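Local coordinates for UPF0131 protein ykqA (Bacillus subtilis, PDB 2QIK) that probably acts as a gamma-glutamylcyclotransferase, an acyl-transferring enzyme whose likely substrates are gamma-glutamyl amines, at residues Gly174-Asp182 with Leu230-Glu238; Glu240-Ile251 with Leu267-Gly277. All blocks are in the same frame, centred on the assembly; numbering follows the deposited sequence. Where two conformers were deposited one is given.

Contact 1: residues Gly174-Asp182 with Leu230-Glu238; sequences GSRADMLED and LTFLVLQKE
Asp-178 and Val-234 meet where strand 174-180 crosses segment 230-234, the end of strand 224-234, at 100° and with 5.9 Å between the segment axes. The hairpin 164-171/174-180 thereby crosses the end of hairpin 212-221/224-234, away from the predicted substrate site. With chi1 at -170°, the carboxylate of Asp-178 extends beside its own carbonyl carbon toward the crossing strand. Val-234 N donates to Asp-178 OD1 over 2.9 Å in a nearly straight bond that arrives from above the carboxylate plane. CG2 of Val-234 presses against Asp-178 CG at 3.5 Å, so the acid is packed as well as bonded. Leu-233 CD2 lies 4.0 Å from Met-179 CB, while the bent tail of the selenomethionine Met-179 places CE against Thr-231. The partly exposed side rests on the chain of Lys-237, with little apolar packing beyond Leu-180 CD1. Its NZ is nevertheless firmly held: it meets the syn lone pair of Asp-178 OD2 at 2.7 Å and donates to Val-234 O at 2.9 Å and to a water that in turn donates to Met-179 O. Thr-168 also bonds OD2. Thus OD1 holds the crossing strand, OD2 the following loop and strand 164-171, and the pairing with Lys-237 probably favours the ionised carboxylate.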
loop_
_atom_site.group_PDB
_atom_site.type_symbol
_atom_site.label_atom_id
_atom_site.label_comp_id
_atom_site.label_asym_id
_atom_site.label_seq_id
_atom_site.Cartn_x
_atom_site.Cartn_y
_atom_site.Cartn_z
ATOM N N GLY A 174 18.449 -13.120 -5.449
ATOM C CA GLY A 174 17.138 -13.337 -5.964
ATOM C C GLY A 174 16.178 -12.246 -5.544
ATOM O O GLY A 174 16.549 -11.307 -4.866
ATOM N N SER A 175 14.933 -12.405 -5.871
ATOM C CA SER A 175 13.893 -11.431 -5.617
ATOM C C SER A 175 13.226 -11.583 -4.239
ATOM O O SER A 175 13.426 -12.592 -3.518
ATOM C CB SER A 175 12.800 -11.671 -6.619
ATOM O OG SER A 175 12.256 -12.938 -6.416
ATOM N N ARG A 176 12.526 -10.536 -3.813
ATOM C CA ARG A 176 11.528 -10.633 -2.745
ATOM C C ARG A 176 10.169 -10.212 -3.290
ATOM O O ARG A 176 10.065 -9.575 -4.338
ATOM C CB ARG A 176 11.923 -9.800 -1.523
ATOM C CG ARG A 176 13.339 -10.144 -0.998
ATOM C CD ARG A 176 13.439 -11.467 -0.413
ATOM N NE ARG A 176 14.700 -11.715 0.233
ATOM C CZ ARG A 176 15.809 -12.068 -0.369
ATOM N NH1 ARG A 176 15.891 -12.165 -1.657
ATOM N NH2 ARG A 176 16.919 -12.271 0.351
ATOM N N ALA A 177 9.134 -10.559 -2.561
ATOM C CA ALA A 177 7.762 -10.384 -2.948
ATOM C C ALA A 177 7.260 -8.946 -2.860
ATOM O O ALA A 177 7.780 -8.129 -2.135
ATOM C CB ALA A 177 6.870 -11.279 -2.174
ATOM N N ASP A 178 6.177 -8.736 -3.543
ATOM C CA ASP A 178 5.514 -7.453 -3.740
ATOM C C ASP A 178 4.089 -7.748 -4.161
ATOM O O ASP A 178 3.783 -8.883 -4.520
ATOM C CB ASP A 178 6.198 -6.634 -4.838
ATOM C CG ASP A 178 5.734 -5.210 -4.969
ATOM O OD1 ASP A 178 5.233 -4.602 -3.966
ATOM O OD2 ASP A 178 6.006 -4.617 -6.049
HETATM N N MSE A 179 3.240 -6.757 -4.120
HETATM C CA MSE A 179 1.970 -6.822 -4.838
HETATM C C MSE A 179 1.857 -5.670 -5.806
HETATM O O MSE A 179 2.081 -4.528 -5.444
HETATM C CB MSE A 179 0.762 -6.781 -3.915
HETATM C CG MSE A 179 0.740 -7.967 -2.919
HETATM SE SE MSE A 179 -0.921 -8.050 -2.022
HETATM C CE MSE A 179 -0.808 -6.398 -1.108
ATOM N N LEU A 180 1.603 -5.993 -7.056
ATOM C CA LEU A 180 1.470 -4.993 -8.117
ATOM C C LEU A 180 0.020 -4.749 -8.385
ATOM O O LEU A 180 -0.748 -5.705 -8.546
ATOM C CB LEU A 180 2.118 -5.473 -9.377
ATOM C CG LEU A 180 2.398 -4.456 -10.490
ATOM C CD1 LEU A 180 3.420 -3.457 -10.026
ATOM C CD2 LEU A 180 2.881 -5.149 -11.763
ATOM N N GLU A 181 -0.410 -3.475 -8.426
ATOM C CA GLU A 181 -1.827 -3.136 -8.664
ATOM C C GLU A 181 -2.063 -3.151 -10.172
ATOM O O GLU A 181 -2.106 -2.126 -10.833
ATOM C CB GLU A 181 -2.129 -1.772 -8.078
ATOM C CG GLU A 181 -3.603 -1.473 -8.015
ATOM C CD GLU A 181 -3.932 -0.071 -7.621
ATOM O OE1 GLU A 181 -3.029 0.736 -7.364
ATOM O OE2 GLU A 181 -5.139 0.226 -7.491
ATOM N N ASP A 182 -2.223 -4.361 -10.714
ATOM C CA ASP A 182 -2.277 -4.606 -12.143
ATOM C C ASP A 182 -3.561 -5.240 -12.616
ATOM O O ASP A 182 -3.662 -5.666 -13.781
ATOM C CB ASP A 182 -1.065 -5.430 -12.596
ATOM C CG ASP A 182 -1.020 -6.830 -12.031
ATOM O OD1 ASP A 182 0.016 -7.542 -12.353
ATOM O OD2 ASP A 182 -2.004 -7.255 -11.332
ATOM N N LEU A 230 -3.044 -2.542 6.922
ATOM C CA LEU A 230 -1.644 -2.249 6.596
ATOM C C LEU A 230 -1.031 -3.373 5.808
ATOM O O LEU A 230 -1.206 -4.554 6.108
ATOM C CB LEU A 230 -0.878 -2.155 7.887
ATOM C CG LEU A 230 0.665 -2.018 7.808
ATOM C CD1 LEU A 230 1.007 -0.675 7.154
ATOM C CD2 LEU A 230 1.277 -2.117 9.106
ATOM N N THR A 231 -0.283 -3.008 4.761
ATOM C CA THR A 231 0.613 -3.915 4.072
ATOM C C THR A 231 1.870 -3.157 3.696
ATOM O O THR A 231 2.006 -2.000 4.069
ATOM C CB THR A 231 -0.162 -4.574 2.898
ATOM O OG1 THR A 231 0.580 -5.718 2.457
ATOM C CG2 THR A 231 -0.343 -3.680 1.736
ATOM N N PHE A 232 2.815 -3.828 3.032
ATOM C CA PHE A 232 4.036 -3.185 2.624
ATOM C C PHE A 232 4.251 -3.477 1.172
ATOM O O PHE A 232 4.006 -4.601 0.702
ATOM C CB PHE A 232 5.238 -3.672 3.465
ATOM C CG PHE A 232 5.161 -3.265 4.881
ATOM C CD1 PHE A 232 4.512 -4.056 5.796
ATOM C CD2 PHE A 232 5.678 -2.049 5.305
ATOM C CE1 PHE A 232 4.378 -3.662 7.098
ATOM C CE2 PHE A 232 5.575 -1.650 6.608
ATOM C CZ PHE A 232 4.910 -2.456 7.508
ATOM N N LEU A 233 4.660 -2.433 0.415
ATOM C CA LEU A 233 4.838 -2.559 -1.087
ATOM C C LEU A 233 6.226 -2.067 -1.477
ATOM O O LEU A 233 6.758 -1.157 -0.851
ATOM C CB LEU A 233 3.759 -1.762 -1.832
ATOM C CG LEU A 233 2.329 -2.161 -1.508
ATOM C CD1 LEU A 233 1.367 -1.164 -2.129
ATOM C CD2 LEU A 233 2.044 -3.593 -1.895
ATOM N N VAL A 234 6.807 -2.729 -2.484
ATOM C CA VAL A 234 8.129 -2.385 -2.937
ATOM C C VAL A 234 8.166 -1.006 -3.543
ATOM O O VAL A 234 7.309 -0.611 -4.322
ATOM C CB VAL A 234 8.613 -3.432 -3.963
ATOM C CG1 VAL A 234 9.905 -3.038 -4.640
ATOM C CG2 VAL A 234 8.798 -4.760 -3.308
ATOM N N LEU A 235 9.221 -0.244 -3.212
ATOM C CA LEU A 235 9.431 1.082 -3.767
ATOM C C LEU A 235 10.123 1.127 -5.095
ATOM O O LEU A 235 9.684 1.865 -5.991
ATOM C CB LEU A 235 10.152 1.957 -2.711
ATOM C CG LEU A 235 9.227 2.409 -1.628
ATOM C CD1 LEU A 235 10.008 2.858 -0.369
ATOM C CD2 LEU A 235 8.352 3.549 -2.120
ATOM N N GLN A 236 11.164 0.356 -5.289
ATOM C CA GLN A 236 11.830 0.328 -6.598
ATOM C C GLN A 236 11.577 -1.037 -7.258
ATOM O O GLN A 236 12.253 -2.046 -6.971
ATOM C CB GLN A 236 13.308 0.459 -6.317
ATOM C CG GLN A 236 13.944 1.802 -5.846
ATOM C CD GLN A 236 13.509 2.477 -4.504
ATOM O OE1 GLN A 236 13.888 2.090 -3.281
ATOM N NE2 GLN A 236 12.818 3.635 -4.737
ATOM N N LYS A 237 10.564 -1.087 -8.112
ATOM C CA LYS A 237 10.119 -2.357 -8.649
ATOM C C LYS A 237 10.993 -2.680 -9.890
ATOM O O LYS A 237 11.258 -1.794 -10.670
ATOM C CB LYS A 237 8.667 -2.264 -9.039
ATOM C CG LYS A 237 7.738 -1.997 -7.809
ATOM C CD LYS A 237 6.333 -2.052 -8.175
ATOM C CE LYS A 237 5.400 -1.363 -7.192
ATOM N NZ LYS A 237 5.356 -2.010 -5.870
ATOM N N GLU A 238 11.406 -3.922 -10.001
ATOM C CA GLU A 238 12.152 -4.390 -11.127
ATOM C C GLU A 238 11.423 -5.561 -11.785
ATOM O O GLU A 238 10.466 -6.112 -11.228
ATOM C CB GLU A 238 13.580 -4.720 -10.648
ATOM C CG GLU A 238 14.251 -3.511 -9.982
ATOM C CD GLU A 238 15.781 -3.351 -9.670
ATOM O OE1 GLU A 238 16.659 -3.679 -10.530
ATOM O OE2 GLU A 238 16.069 -2.721 -8.566
HETATM O O HOH W 1 2.567 -1.872 -5.462
#

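Contact 2: residues Glu240-Ile251 with Leu267-Gly277; sequences EIAPPQHYQIEI and LKRHMNSLPKG
Glu-240 and His-270 form the first of two direct hydrogen bonds, joining the loop 240-244 to helix 261-273. His-270 NE2 donates to Glu-240 OE1 over 2.7 Å, with the acceptor close to the ring plane and approached on the syn side of a carboxylate turned 33° from that ring. The imidazole gets there because chi1 of -178° swings it beside its own carbonyl carbon. Beyond the helix end, in residues 274-277, Ala-242 N donates to Pro-275 O at 2.8 Å, and a water links Ala-242 O to Gly-277 N. Van der Waals contacts accompany these bonds. CD2 of Leu-274 lies 3.7 Å from Glu-240 CB, and its other methyl, CD1, makes a methyl-on-carbonyl contact with Ile-241 O. The selenium of Met-271 touches Pro-243 CG, Gln-248 CG and Ile-251; Ile-251 CG2 stands 4.0 Å from Met-271 SE and also meets Leu-267 CD2 at 3.8 Å. Both carboxylate oxygens of Glu-240 have partners on strand 164-171, OE1 with Phe-167 N and OE2 in a salt bridge to Arg-166. Helices 245-258 and 261-273 form an antiparallel pair, their short segments 11.4 Å apart at 170°, and Phe-167 of that strand packs against Ile-251, His-270, Met-271 and Leu-274.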
loop_
_atom_site.group_PDB
_atom_site.type_symbol
_atom_site.label_atom_id
_atom_site.label_comp_id
_atom_site.label_asym_id
_atom_site.label_seq_id
_atom_site.Cartn_x
_atom_site.Cartn_y
_atom_site.Cartn_z
ATOM N N GLU A 240 10.548 -9.265 -12.753
ATOM C CA GLU A 240 10.543 -10.371 -11.812
ATOM C C GLU A 240 11.677 -11.343 -12.094
ATOM O O GLU A 240 11.934 -11.779 -13.238
ATOM C CB GLU A 240 9.217 -11.117 -11.862
ATOM C CG GLU A 240 8.000 -10.322 -11.460
ATOM C CD GLU A 240 6.813 -11.271 -11.264
ATOM O OE1 GLU A 240 6.717 -11.994 -10.221
ATOM O OE2 GLU A 240 5.946 -11.384 -12.217
ATOM N N ILE A 241 12.333 -11.771 -11.038
ATOM C CA ILE A 241 13.261 -12.858 -11.030
ATOM C C ILE A 241 12.901 -13.813 -9.902
ATOM O O ILE A 241 12.185 -13.445 -8.992
ATOM C CB ILE A 241 14.724 -12.423 -10.959
ATOM C CG1 ILE A 241 15.071 -11.803 -9.651
ATOM C CG2 ILE A 241 15.071 -11.470 -12.068
ATOM C CD1 ILE A 241 16.556 -11.439 -9.578
ATOM N N ALA A 242 13.417 -15.024 -9.927
ATOM C CA ALA A 242 13.076 -16.002 -8.933
ATOM C C ALA A 242 13.557 -15.615 -7.519
ATOM O O ALA A 242 14.638 -15.037 -7.357
ATOM C CB ALA A 242 13.671 -17.354 -9.280
ATOM N N PRO A 243 12.758 -15.973 -6.520
ATOM C CA PRO A 243 13.200 -15.777 -5.152
ATOM C C PRO A 243 14.277 -16.825 -4.760
ATOM O O PRO A 243 14.382 -17.900 -5.378
ATOM C CB PRO A 243 11.919 -16.033 -4.321
ATOM C CG PRO A 243 11.090 -16.962 -5.162
ATOM C CD PRO A 243 11.399 -16.556 -6.590
ATOM N N PRO A 244 15.109 -16.502 -3.781
ATOM C CA PRO A 244 16.056 -17.523 -3.333
ATOM C C PRO A 244 15.292 -18.626 -2.591
ATOM O O PRO A 244 14.209 -18.432 -2.079
ATOM C CB PRO A 244 16.999 -16.751 -2.415
ATOM C CG PRO A 244 16.203 -15.628 -1.971
ATOM C CD PRO A 244 15.195 -15.291 -2.974
ATOM N N GLN A 245 15.905 -19.810 -2.487
ATOM C CA GLN A 245 15.208 -20.980 -2.025
ATOM C C GLN A 245 14.707 -20.910 -0.603
ATOM O O GLN A 245 13.640 -21.333 -0.320
ATOM C CB GLN A 245 16.171 -22.210 -2.138
ATOM C CG GLN A 245 15.754 -23.621 -1.712
ATOM C CD GLN A 245 16.757 -24.679 -2.232
ATOM O OE1 GLN A 245 17.091 -25.634 -1.516
ATOM N NE2 GLN A 245 17.244 -24.500 -3.498
ATOM N N HIS A 246 15.518 -20.418 0.294
ATOM C CA HIS A 246 15.213 -20.350 1.715
ATOM C C HIS A 246 13.932 -19.515 1.899
ATOM O O HIS A 246 12.926 -19.985 2.541
ATOM C CB HIS A 246 16.512 -19.764 2.387
ATOM C CG HIS A 246 16.650 -18.248 2.302
ATOM N ND1 HIS A 246 16.922 -17.570 1.130
ATOM C CD2 HIS A 246 16.476 -17.274 3.242
ATOM C CE1 HIS A 246 16.947 -16.271 1.347
ATOM N NE2 HIS A 246 16.678 -16.058 2.618
ATOM N N TYR A 247 13.936 -18.326 1.280
ATOM C CA TYR A 247 12.785 -17.372 1.265
ATOM C C TYR A 247 11.555 -17.990 0.592
ATOM O O TYR A 247 10.485 -17.899 1.116
ATOM C CB TYR A 247 13.216 -16.109 0.568
ATOM C CG TYR A 247 12.157 -15.041 0.416
ATOM C CD1 TYR A 247 11.728 -14.275 1.491
ATOM C CD2 TYR A 247 11.595 -14.813 -0.814
ATOM C CE1 TYR A 247 10.737 -13.299 1.306
ATOM C CE2 TYR A 247 10.642 -13.883 -1.014
ATOM C CZ TYR A 247 10.200 -13.130 0.050
ATOM O OH TYR A 247 9.248 -12.205 -0.201
ATOM N N GLN A 248 11.739 -18.656 -0.563
ATOM C CA GLN A 248 10.622 -19.290 -1.203
ATOM C C GLN A 248 9.982 -20.341 -0.319
ATOM O O GLN A 248 8.748 -20.478 -0.238
ATOM C CB GLN A 248 11.038 -19.934 -2.515
ATOM C CG GLN A 248 9.925 -20.716 -3.153
ATOM C CD GLN A 248 10.124 -21.154 -4.619
ATOM O OE1 GLN A 248 9.364 -22.052 -5.143
ATOM N NE2 GLN A 248 11.044 -20.534 -5.266
ATOM N N ILE A 249 10.823 -21.071 0.418
ATOM C CA ILE A 249 10.231 -22.058 1.315
ATOM C C ILE A 249 9.362 -21.433 2.390
ATOM O O ILE A 249 8.350 -21.993 2.773
ATOM C CB ILE A 249 11.338 -22.962 1.894
ATOM C CG1 ILE A 249 12.018 -23.821 0.811
ATOM C CG2 ILE A 249 10.765 -23.907 2.979
ATOM C CD1 ILE A 249 13.374 -24.437 1.255
ATOM N N GLU A 250 9.751 -20.273 2.920
ATOM C CA GLU A 250 8.907 -19.562 3.917
ATOM C C GLU A 250 7.550 -19.245 3.333
ATOM O O GLU A 250 6.520 -19.495 3.952
ATOM C CB GLU A 250 9.603 -18.304 4.379
ATOM C CG GLU A 250 10.848 -18.565 5.172
ATOM C CD GLU A 250 11.655 -17.315 5.432
ATOM O OE1 GLU A 250 12.810 -17.303 4.953
ATOM O OE2 GLU A 250 11.265 -16.398 6.172
ATOM N N ILE A 251 7.542 -18.724 2.095
ATOM C CA ILE A 251 6.282 -18.395 1.432
ATOM C C ILE A 251 5.416 -19.611 1.260
ATOM O O ILE A 251 4.216 -19.633 1.517
ATOM C CB ILE A 251 6.514 -17.703 0.085
ATOM C CG1 ILE A 251 7.166 -16.385 0.335
ATOM C CG2 ILE A 251 5.229 -17.547 -0.697
ATOM C CD1 ILE A 251 7.501 -15.600 -0.905
ATOM N N LEU A 267 0.754 -19.816 -7.138
ATOM C CA LEU A 267 1.858 -19.022 -6.623
ATOM C C LEU A 267 3.182 -19.807 -6.738
ATOM O O LEU A 267 4.178 -19.270 -7.162
ATOM C CB LEU A 267 1.568 -18.573 -5.178
ATOM C CG LEU A 267 2.688 -17.710 -4.509
ATOM C CD1 LEU A 267 2.987 -16.398 -5.194
ATOM C CD2 LEU A 267 2.294 -17.447 -3.105
ATOM N N LYS A 268 3.145 -21.088 -6.346
ATOM C CA LYS A 268 4.288 -21.949 -6.488
ATOM C C LYS A 268 4.694 -22.024 -7.959
ATOM O O LYS A 268 5.872 -21.925 -8.271
ATOM C CB LYS A 268 4.031 -23.349 -5.922
ATOM C CG LYS A 268 4.058 -23.387 -4.433
ATOM C CD LYS A 268 3.666 -24.800 -3.875
ATOM C CE LYS A 268 3.736 -24.922 -2.331
ATOM N NZ LYS A 268 3.270 -26.252 -1.809
ATOM N N ARG A 269 3.741 -22.250 -8.870
ATOM C CA ARG A 269 4.117 -22.376 -10.245
ATOM C C ARG A 269 4.755 -21.057 -10.761
ATOM O O ARG A 269 5.727 -21.038 -11.530
ATOM C CB ARG A 269 2.878 -22.691 -11.132
ATOM C CG ARG A 269 2.227 -24.154 -11.195
ATOM C CD ARG A 269 0.878 -24.441 -12.241
ATOM N NE ARG A 269 1.432 -25.265 -13.268
ATOM C CZ ARG A 269 2.459 -24.939 -14.077
ATOM N NH1 ARG A 269 2.891 -25.820 -15.002
ATOM N NH2 ARG A 269 3.043 -23.742 -14.010
ATOM N N HIS A 270 4.210 -19.904 -10.302
ATOM C CA HIS A 270 4.768 -18.632 -10.698
ATOM C C HIS A 270 6.188 -18.488 -10.213
ATOM O O HIS A 270 7.056 -18.089 -10.999
ATOM C CB HIS A 270 3.892 -17.489 -10.180
ATOM C CG HIS A 270 4.368 -16.146 -10.568
ATOM N ND1 HIS A 270 4.306 -15.700 -11.876
ATOM C CD2 HIS A 270 4.913 -15.161 -9.836
ATOM C CE1 HIS A 270 4.840 -14.499 -11.928
ATOM N NE2 HIS A 270 5.212 -14.135 -10.701
HETATM N N MSE A 271 6.427 -18.711 -8.924
HETATM C CA MSE A 271 7.774 -18.612 -8.385
HETATM C C MSE A 271 8.749 -19.515 -9.133
HETATM O O MSE A 271 9.864 -19.141 -9.411
HETATM C CB MSE A 271 7.788 -18.936 -6.916
HETATM C CG MSE A 271 7.042 -17.903 -6.056
HETATM SE SE MSE A 271 7.192 -18.079 -4.181
HETATM C CE MSE A 271 6.341 -19.705 -3.996
ATOM N N ASN A 272 8.327 -20.726 -9.419
ATOM C CA ASN A 272 9.211 -21.727 -10.048
ATOM C C ASN A 272 9.437 -21.443 -11.531
ATOM O O ASN A 272 10.350 -22.016 -12.124
ATOM C CB ASN A 272 8.674 -23.155 -9.839
ATOM C CG ASN A 272 8.740 -23.625 -8.459
ATOM O OD1 ASN A 272 7.829 -24.390 -7.969
ATOM N ND2 ASN A 272 9.783 -23.221 -7.763
ATOM N N SER A 273 8.629 -20.593 -12.152
ATOM C CA SER A 273 8.679 -20.279 -13.577
ATOM C C SER A 273 9.638 -19.121 -13.853
ATOM O O SER A 273 10.061 -18.875 -14.982
ATOM C CB SER A 273 7.255 -19.962 -14.097
ATOM O OG SER A 273 7.246 -19.906 -15.491
ATOM N N LEU A 274 9.954 -18.359 -12.818
ATOM C CA LEU A 274 10.745 -17.174 -13.016
ATOM C C LEU A 274 12.215 -17.483 -13.338
ATOM O O LEU A 274 12.781 -18.433 -12.794
ATOM C CB LEU A 274 10.616 -16.308 -11.740
ATOM C CG LEU A 274 9.234 -15.669 -11.466
ATOM C CD1 LEU A 274 9.258 -15.009 -10.128
ATOM C CD2 LEU A 274 8.837 -14.699 -12.553
ATOM N N PRO A 275 12.833 -16.612 -14.132
ATOM C CA PRO A 275 14.262 -16.783 -14.415
ATOM C C PRO A 275 15.067 -16.471 -13.180
ATOM O O PRO A 275 14.685 -15.633 -12.368
ATOM C CB PRO A 275 14.538 -15.751 -15.507
ATOM C CG PRO A 275 13.503 -14.742 -15.305
ATOM C CD PRO A 275 12.243 -15.407 -14.750
ATOM N N LYS A 276 16.225 -17.063 -13.056
ATOM C CA LYS A 276 17.106 -16.756 -11.965
ATOM C C LYS A 276 17.707 -15.388 -12.238
ATOM O O LYS A 276 17.936 -14.980 -13.400
ATOM C CB LYS A 276 18.193 -17.835 -11.825
ATOM C CG LYS A 276 18.810 -17.840 -10.444
ATOM C CD LYS A 276 20.294 -18.011 -10.408
ATOM C CE LYS A 276 20.800 -17.959 -9.015
ATOM N NZ LYS A 276 19.932 -18.738 -8.050
ATOM N N GLY A 277 18.006 -14.679 -11.166
ATOM C CA GLY A 277 18.968 -13.613 -11.293
ATOM C C GLY A 277 20.273 -14.210 -11.774
ATOM O O GLY A 277 20.878 -13.644 -12.635
HETATM O O HOH W 2 16.970 -15.662 -8.650
#

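Contact 1 is the more buried of the two, about 9 Å from the centre of the chain to its own centre, whereas contact 2 lies farther out and several of its residues are exposed. Contact 1 buries less surface but concentrates on one buried aspartate that bonds the crossing strand and pairs with a lysine of the loop after it. Contact 2 spreads apolar packing, a His-carboxylate hydrogen bond and a backbone bond over a helix pair and its flanking loops. The two adjoin directly: Ser-175 OG probably bonds Ile-241 O, and Ala-177 N probably bonds Tyr-247 OH, so strand 174-180 is shared ground. The chain runs from strand 224-234 into helix 245-258, and both contacts also lean on strand 164-171.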